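Local coordinates for tRNA nucleotidyl transferase-related protein (Thermotoga maritima, PDB 3H38) that probably adds the CCA end to transfer RNA as a magnesium-dependent class II nucleotidyltransferase, this chain being the C-terminal piece of a longer protein, at residues A[87-90]-A[96-99]; A[166-171]-A[197-202]; A[267-272]-A[362-367]. All blocks are in the same frame, centred on the assembly; numbering follows the deposited sequence.

Interaction 1 of 3, residues A[87-90]-A[96-99]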
# COMPACT_ATOMS: atom_id res chain seq x y z
N THR A 87 -5.24 6.91 -24.03
CA THR A 87 -5.91 6.20 -22.97
C THR A 87 -7.29 6.80 -22.76
O THR A 87 -7.47 8.03 -22.75
CB THR A 87 -5.08 6.24 -21.69
OG1 THR A 87 -4.00 5.30 -21.80
CG2 THR A 87 -5.91 5.89 -20.48
N ALA A 88 -8.26 5.92 -22.62
CA ALA A 88 -9.63 6.38 -22.45
C ALA A 88 -10.29 5.42 -21.51
O ALA A 88 -9.80 4.31 -21.31
CB ALA A 88 -10.34 6.40 -23.79
N SER A 89 -11.40 5.86 -20.93
CA SER A 89 -12.24 4.99 -20.12
C SER A 89 -13.71 5.26 -20.42
O SER A 89 -14.14 6.40 -20.38
CB SER A 89 -11.92 5.19 -18.64
OG SER A 89 -10.56 4.87 -18.39
N LEU A 90 -14.47 4.22 -20.68
CA LEU A 90 -15.88 4.40 -20.89
C LEU A 90 -16.57 3.90 -19.66
O LEU A 90 -16.46 2.75 -19.28
CB LEU A 90 -16.37 3.68 -22.13
CG LEU A 90 -17.75 3.96 -22.72
CD1 LEU A 90 -18.12 5.38 -22.69
CD2 LEU A 90 -17.82 3.49 -24.09
N LEU A 96 -20.40 -0.75 -14.69
CA LEU A 96 -19.02 -1.13 -14.95
C LEU A 96 -18.32 -0.19 -15.94
O LEU A 96 -18.97 0.51 -16.71
CB LEU A 96 -18.92 -2.59 -15.40
CG LEU A 96 -17.89 -3.41 -14.62
CD1 LEU A 96 -17.99 -4.89 -14.98
CD2 LEU A 96 -16.46 -2.89 -14.80
N ARG A 97 -16.99 -0.20 -15.90
CA ARG A 97 -16.21 0.77 -16.65
C ARG A 97 -15.07 0.15 -17.49
O ARG A 97 -14.26 -0.64 -17.00
CB ARG A 97 -15.67 1.84 -15.69
CG ARG A 97 -14.34 1.51 -15.05
CD ARG A 97 -13.26 2.47 -15.51
NE ARG A 97 -12.25 2.65 -14.48
CZ ARG A 97 -11.46 3.71 -14.39
NH1 ARG A 97 -11.56 4.70 -15.27
NH2 ARG A 97 -10.56 3.80 -13.41
N ILE A 98 -15.04 0.54 -18.75
CA ILE A 98 -14.09 0.02 -19.73
C ILE A 98 -12.86 0.91 -19.86
O ILE A 98 -12.97 2.07 -20.24
CB ILE A 98 -14.77 -0.07 -21.11
CG1 ILE A 98 -16.13 -0.77 -20.97
CG2 ILE A 98 -13.87 -0.79 -22.11
CD1 ILE A 98 -17.04 -0.61 -22.17
N ASP A 99 -11.70 0.37 -19.53
CA ASP A 99 -10.44 1.04 -19.82
C ASP A 99 -10.04 0.65 -21.25
O ASP A 99 -10.26 -0.48 -21.69
CB ASP A 99 -9.36 0.60 -18.84
CG ASP A 99 -9.59 1.14 -17.41
OD1 ASP A 99 -9.93 2.34 -17.28
OD2 ASP A 99 -9.43 0.37 -16.43
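Ser-89 and Asp-99 face each other on neighbouring arms of an antiparallel beta hairpin, strands 87-92 and 97-102, in the poly A polymerase-like head domain. Two main-chain bonds set the register. Leu-90 and Ile-98 form a hydrogen-bonded pair: Leu-90 N gives to Ile-98 O at 2.7 Å. Ile-98 N returns a bond to Leu-90 O, also 2.7 Å long. Ile-98 O takes a second, weaker approach from the CA-H of Ser-89, its distance to Ser-89 CA being 3.0 Å.

The apolar side chains of this pair share one face of the sheet, where Leu-90 CB lies 4.2 Å from Ile-98 CB; branched aliphatic residues suit this buried side, which helix 64-72 helps to cover.

Ser-89 and Asp-99, a non-hydrogen-bonded pair, carry the polar face. Asp-99 CG stands anti to its own carbonyl carbon (chi1 -70°), bringing OD1 across to accept from Ser-89 OG at 2.8 Å, the hydroxyl arriving nearly along the C-O axis. Ser-89 OG is also hydrogen-bonded to His-82 NE2, which holds this small second-shell residue while it positions the carboxylate. Asp-99 is a magnesium ligand of this enzyme, with Asp-55 and Asp-57, although no metal is bound in this model. An alanine here would probably leave the metal short of a ligand and the Ser-89 hydroxyl without its acceptor.

Arg-97 adds charge: bent at chi2, it places one face of its guanidinium, near the rim, against Asp-99 OD1, with Arg-97 NH1 3.5 Å from that oxygen and no N-H directed at it.

Interaction 2 of 3, residues A[166-171]-A[197-202]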
# COMPACT_ATOMS: atom_id res chain seq x y z
N LEU A 166 10.71 -10.57 -18.30
CA LEU A 166 10.70 -10.88 -19.74
C LEU A 166 12.03 -10.72 -20.49
O LEU A 166 12.15 -11.21 -21.61
CB LEU A 166 9.63 -10.06 -20.47
CG LEU A 166 8.23 -9.88 -19.85
CD1 LEU A 166 7.26 -9.47 -20.94
CD2 LEU A 166 7.75 -11.13 -19.18
N HIS A 167 13.00 -10.01 -19.91
CA HIS A 167 14.33 -9.84 -20.52
C HIS A 167 15.35 -9.43 -19.47
O HIS A 167 14.97 -9.05 -18.34
CB HIS A 167 14.32 -8.76 -21.60
CG HIS A 167 13.99 -7.41 -21.08
ND1 HIS A 167 12.70 -6.95 -20.95
CD2 HIS A 167 14.79 -6.41 -20.62
CE1 HIS A 167 12.71 -5.72 -20.44
NE2 HIS A 167 13.97 -5.38 -20.23
N THR A 168 16.62 -9.46 -19.87
CA THR A 168 17.77 -9.21 -18.97
C THR A 168 17.93 -7.82 -18.33
O THR A 168 18.59 -7.69 -17.31
CB THR A 168 19.10 -9.58 -19.64
OG1 THR A 168 19.13 -11.00 -19.82
CG2 THR A 168 20.30 -9.21 -18.76
N LEU A 169 17.35 -6.79 -18.91
CA LEU A 169 17.55 -5.44 -18.42
C LEU A 169 16.32 -4.99 -17.66
O LEU A 169 16.10 -3.80 -17.42
CB LEU A 169 17.81 -4.49 -19.60
CG LEU A 169 19.27 -4.31 -20.01
CD1 LEU A 169 20.18 -5.42 -19.46
CD2 LEU A 169 19.40 -4.21 -21.52
N SER A 170 15.48 -5.95 -17.31
CA SER A 170 14.18 -5.58 -16.75
C SER A 170 14.28 -4.80 -15.44
O SER A 170 13.53 -3.84 -15.21
CB SER A 170 13.26 -6.79 -16.61
OG SER A 170 12.04 -6.36 -16.04
N PHE A 171 15.21 -5.18 -14.57
CA PHE A 171 15.35 -4.48 -13.31
C PHE A 171 16.06 -3.15 -13.46
O PHE A 171 15.71 -2.19 -12.79
CB PHE A 171 16.06 -5.34 -12.27
CG PHE A 171 15.23 -6.51 -11.82
CD1 PHE A 171 13.99 -6.29 -11.23
CD2 PHE A 171 15.67 -7.82 -12.03
CE1 PHE A 171 13.18 -7.35 -10.84
CE2 PHE A 171 14.87 -8.90 -11.63
CZ PHE A 171 13.63 -8.66 -11.03
N GLU A 197 16.11 -13.95 -10.11
CA GLU A 197 16.62 -13.66 -8.76
C GLU A 197 18.04 -13.07 -8.80
O GLU A 197 18.34 -12.04 -8.16
CB GLU A 197 16.57 -14.89 -7.84
CG GLU A 197 17.65 -14.85 -6.75
CD GLU A 197 17.27 -15.58 -5.47
OE1 GLU A 197 16.39 -16.46 -5.50
OE2 GLU A 197 17.88 -15.27 -4.41
N ARG A 198 18.91 -13.70 -9.53
CA ARG A 198 20.19 -13.13 -9.75
C ARG A 198 20.14 -11.76 -10.34
O ARG A 198 20.87 -10.91 -9.94
CB ARG A 198 21.02 -14.04 -10.60
CG ARG A 198 22.22 -13.40 -11.11
CD ARG A 198 23.35 -14.34 -11.30
NE ARG A 198 24.58 -13.75 -10.79
CZ ARG A 198 25.78 -14.30 -10.89
NH1 ARG A 198 26.84 -13.68 -10.39
NH2 ARG A 198 25.93 -15.47 -11.49
N LEU A 199 19.30 -11.55 -11.32
CA LEU A 199 19.13 -10.23 -11.93
C LEU A 199 18.71 -9.17 -10.89
O LEU A 199 19.20 -8.04 -10.89
CB LEU A 199 18.11 -10.30 -13.07
CG LEU A 199 18.59 -10.48 -14.52
CD1 LEU A 199 20.07 -10.79 -14.64
CD2 LEU A 199 17.76 -11.53 -15.27
N LEU A 200 17.80 -9.56 -10.01
CA LEU A 200 17.29 -8.71 -8.94
C LEU A 200 18.44 -8.27 -8.02
O LEU A 200 18.57 -7.08 -7.71
CB LEU A 200 16.20 -9.49 -8.16
CG LEU A 200 15.29 -8.76 -7.16
CD1 LEU A 200 13.85 -9.26 -7.17
CD2 LEU A 200 15.85 -8.83 -5.75
N LYS A 201 19.27 -9.23 -7.62
CA LYS A 201 20.37 -8.99 -6.69
C LYS A 201 21.41 -8.04 -7.26
O LYS A 201 21.97 -7.20 -6.54
CB LYS A 201 21.07 -10.30 -6.32
CG LYS A 201 20.25 -11.27 -5.51
CD LYS A 201 21.17 -12.27 -4.81
CE LYS A 201 20.41 -13.47 -4.24
NZ LYS A 201 21.33 -14.29 -3.39
N GLN A 202 21.70 -8.21 -8.55
CA GLN A 202 22.68 -7.36 -9.23
C GLN A 202 22.21 -5.92 -9.16
O GLN A 202 22.94 -5.03 -8.70
CB GLN A 202 22.87 -7.78 -10.70
CG GLN A 202 23.50 -9.15 -10.87
CD GLN A 202 23.74 -9.54 -12.34
OE1 GLN A 202 24.48 -10.47 -12.63
NE2 GLN A 202 23.10 -8.82 -13.26
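The ring of Phe-171 lies with one face over the backbone and side chain of Leu-200, while its edge, in plane, meets Leu-199 CB. Over the face, Leu-200 CA is 4.0 Å from the ring centroid and 29° off the normal, a CH-pi contact; Leu-200 CG stands above the same ring but offset toward its rim. At the edge, Phe-171 CD2 approaches Leu-199 CB to 3.6 Å. The ring thus fits against two consecutive residues of helix 194-205 and reaches the peptide between them, Phe-171 CE2 lying 3.4 Å from Leu-200 N. A flat aromatic suits this place because it can come so near a helix backbone whose polar groups are largely engaged within the helix.

Phe-171 CG is turned anti to its carbonyl carbon (chi1 -69°), which sends the ring from the start of helix 170-173 toward the other helix. Leu-200 has CG opposite its backbone N (chi1 -168°), and its CB comes within 3.8 Å of Phe-171 CE2, the two side chains crossing obliquely.

Thr-168 makes a looser contact at the margin, its carbonyl oxygen 3.9 Å from Leu-199 CG. It belongs to a type I turn from His-167 to Ser-170, closed by Ser-170 N to His-167 O at 3.3 Å, that leads into the short helix.

Around the contact, Phe-171 also touches Thr-196 and Ala-203 of helix 194-205. Helix 177-187 supplies Ile-178 and the nucleotide-binding Arg-177 against Phe-171, and Arg-177 is further hydrogen-bonded to Ser-170 OG. Helices 177-187 and 194-205 thus both contribute to the surroundings of Phe-171, while Ala-181 of the former and Ile-192 of strand 191-192 pack on Leu-200.

Interaction 3 of 3, residues A[267-272]-A[362-367]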
# COMPACT_ATOMS: atom_id res chain seq x y z
N ILE A 267 -1.71 -3.41 14.44
CA ILE A 267 -2.22 -2.36 13.58
C ILE A 267 -3.76 -2.38 13.41
O ILE A 267 -4.40 -1.33 13.41
CB ILE A 267 -1.46 -2.32 12.25
CG1 ILE A 267 -0.21 -1.43 12.41
CG2 ILE A 267 -2.36 -1.83 11.10
CD1 ILE A 267 0.67 -1.34 11.20
N PRO A 268 -4.35 -3.58 13.30
CA PRO A 268 -5.79 -3.60 13.04
C PRO A 268 -6.57 -3.26 14.31
O PRO A 268 -7.63 -2.63 14.21
CB PRO A 268 -6.06 -5.05 12.61
CG PRO A 268 -4.69 -5.71 12.50
CD PRO A 268 -3.80 -4.94 13.40
N TRP A 269 -6.05 -3.66 15.46
CA TRP A 269 -6.63 -3.27 16.75
C TRP A 269 -6.62 -1.75 16.90
O TRP A 269 -7.28 -1.21 17.77
CB TRP A 269 -5.84 -3.89 17.91
CG TRP A 269 -6.42 -3.66 19.29
CD1 TRP A 269 -7.11 -4.57 20.04
CD2 TRP A 269 -6.33 -2.47 20.09
NE1 TRP A 269 -7.47 -4.02 21.24
CE2 TRP A 269 -7.00 -2.73 21.31
CE3 TRP A 269 -5.76 -1.21 19.91
CZ2 TRP A 269 -7.11 -1.79 22.32
CZ3 TRP A 269 -5.87 -0.28 20.92
CH2 TRP A 269 -6.54 -0.57 22.11
N VAL A 270 -5.87 -1.06 16.04
CA VAL A 270 -5.77 0.39 16.12
C VAL A 270 -6.71 1.04 15.12
O VAL A 270 -7.31 2.08 15.40
CB VAL A 270 -4.35 0.90 15.85
CG1 VAL A 270 -4.35 2.42 15.75
CG2 VAL A 270 -3.40 0.44 16.94
N GLU A 271 -6.80 0.44 13.93
CA GLU A 271 -7.75 0.89 12.92
C GLU A 271 -9.15 0.64 13.47
O GLU A 271 -10.12 1.31 13.10
CB GLU A 271 -7.55 0.15 11.61
CG GLU A 271 -6.21 0.38 10.94
CD GLU A 271 -6.15 -0.18 9.54
OE1 GLU A 271 -5.79 0.57 8.60
OE2 GLU A 271 -6.46 -1.38 9.36
N GLU A 272 -9.22 -0.38 14.32
CA GLU A 272 -10.42 -0.77 15.04
C GLU A 272 -10.88 0.19 16.12
O GLU A 272 -11.99 0.64 16.13
CB GLU A 272 -10.11 -2.11 15.71
CG GLU A 272 -11.24 -2.86 16.40
CD GLU A 272 -10.73 -4.10 17.18
OE1 GLU A 272 -10.94 -4.15 18.41
OE2 GLU A 272 -10.13 -5.02 16.56
N LEU A 362 -2.16 -4.42 28.91
CA LEU A 362 -2.43 -3.30 29.79
C LEU A 362 -2.44 -1.96 29.10
O LEU A 362 -3.44 -1.29 29.08
CB LEU A 362 -1.28 -3.22 30.79
CG LEU A 362 -1.38 -2.71 32.22
CD1 LEU A 362 -0.11 -2.04 32.60
CD2 LEU A 362 -2.54 -1.86 32.48
N PHE A 363 -1.34 -1.64 28.46
CA PHE A 363 -1.25 -0.46 27.60
C PHE A 363 -2.45 -0.32 26.65
O PHE A 363 -2.98 0.77 26.49
CB PHE A 363 0.08 -0.50 26.83
CG PHE A 363 0.30 0.68 25.92
CD1 PHE A 363 0.47 1.95 26.44
CD2 PHE A 363 0.35 0.51 24.54
CE1 PHE A 363 0.68 3.03 25.59
CE2 PHE A 363 0.57 1.58 23.69
CZ PHE A 363 0.73 2.84 24.22
N LYS A 364 -2.90 -1.43 26.06
CA LYS A 364 -4.05 -1.38 25.15
C LYS A 364 -5.28 -0.77 25.82
O LYS A 364 -6.05 -0.05 25.19
CB LYS A 364 -4.40 -2.78 24.65
CG LYS A 364 -3.63 -3.21 23.44
CD LYS A 364 -4.00 -4.62 23.03
CE LYS A 364 -3.53 -4.91 21.61
NZ LYS A 364 -4.13 -6.20 21.14
N SER A 365 -5.59 -1.19 27.05
CA SER A 365 -6.69 -0.58 27.77
C SER A 365 -6.43 0.80 28.30
O SER A 365 -7.24 1.67 28.17
CB SER A 365 -7.30 -1.48 28.82
OG SER A 365 -8.59 -1.88 28.37
N TYR A 366 -5.27 1.00 28.87
CA TYR A 366 -4.96 2.33 29.34
C TYR A 366 -5.29 3.31 28.21
O TYR A 366 -5.79 4.41 28.44
CB TYR A 366 -3.48 2.43 29.70
CG TYR A 366 -3.17 2.01 31.12
CD1 TYR A 366 -1.96 2.34 31.72
CD2 TYR A 366 -4.10 1.29 31.87
CE1 TYR A 366 -1.68 1.96 33.02
CE2 TYR A 366 -3.83 0.91 33.17
CZ TYR A 366 -2.62 1.24 33.75
OH TYR A 366 -2.34 0.86 35.05
N LEU A 367 -5.01 2.87 26.99
CA LEU A 367 -5.22 3.63 25.78
C LEU A 367 -6.71 3.90 25.55
O LEU A 367 -7.11 4.99 25.13
CB LEU A 367 -4.67 2.81 24.61
CG LEU A 367 -3.94 3.41 23.42
CD1 LEU A 367 -3.06 4.59 23.82
CD2 LEU A 367 -3.12 2.30 22.79
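A cation-pi contact between Lys-364 and Trp-269 bridges helix 254-274 and helix 357-371 in the all-helical C-terminal part of the chain. In these segments the nearest CA atoms, of Trp-269 and Lys-364, are 9.0 Å apart, and the two side chains span the interval. Lys-364, extended beyond CG, runs its methylenes over one face of the indole. Its CE sits almost squarely above the five-membered ring, 3.8 Å from the centroid and 5° off the normal, and NZ follows at 3.9 Å from that centroid, 26° off the normal. Lysine suits the place because its aliphatic stem packs on the aromatic face while its charge remains near the pi cloud; NZ also forms a salt bridge with Glu-360, one turn earlier on the same helix.

Trp-269 has CG opposite its backbone N (chi1 -175°), and its broad indole is long enough to cross the interval and offer a face to the lysine stem. Its CH2 comes 3.2 Å from Lys-364 O, and CZ3 meets Leu-367 CD2 at 4.2 Å.

Phe-274, farther along helix 254-274, touches both Trp-269 and Leu-367. Val-270 packs against helix 345-352 and Phe-363 against helix 309-328, tying the pair into the helical bundle.

In the fold
The three contacts follow one another along the chain without touching, and mark successive parts of an elongated molecule. Interaction 1 lies in the head domain and holds a magnesium ligand. Interaction 2, its centre about 33 Å from that of interaction 1, lies beside the nucleotide site: the side chain of Phe-171 is about 4 Å from that of Arg-177 and about 7 Å from that of Arg-180, both nucleotide-binding residues of this enzyme, though no nucleotide is bound here. Interaction 3 is centred about 42 Å from the centre of each of the others, on the opposite side of the chain's centre, and is helix packing in the distal helical part, remote from the annotated sites.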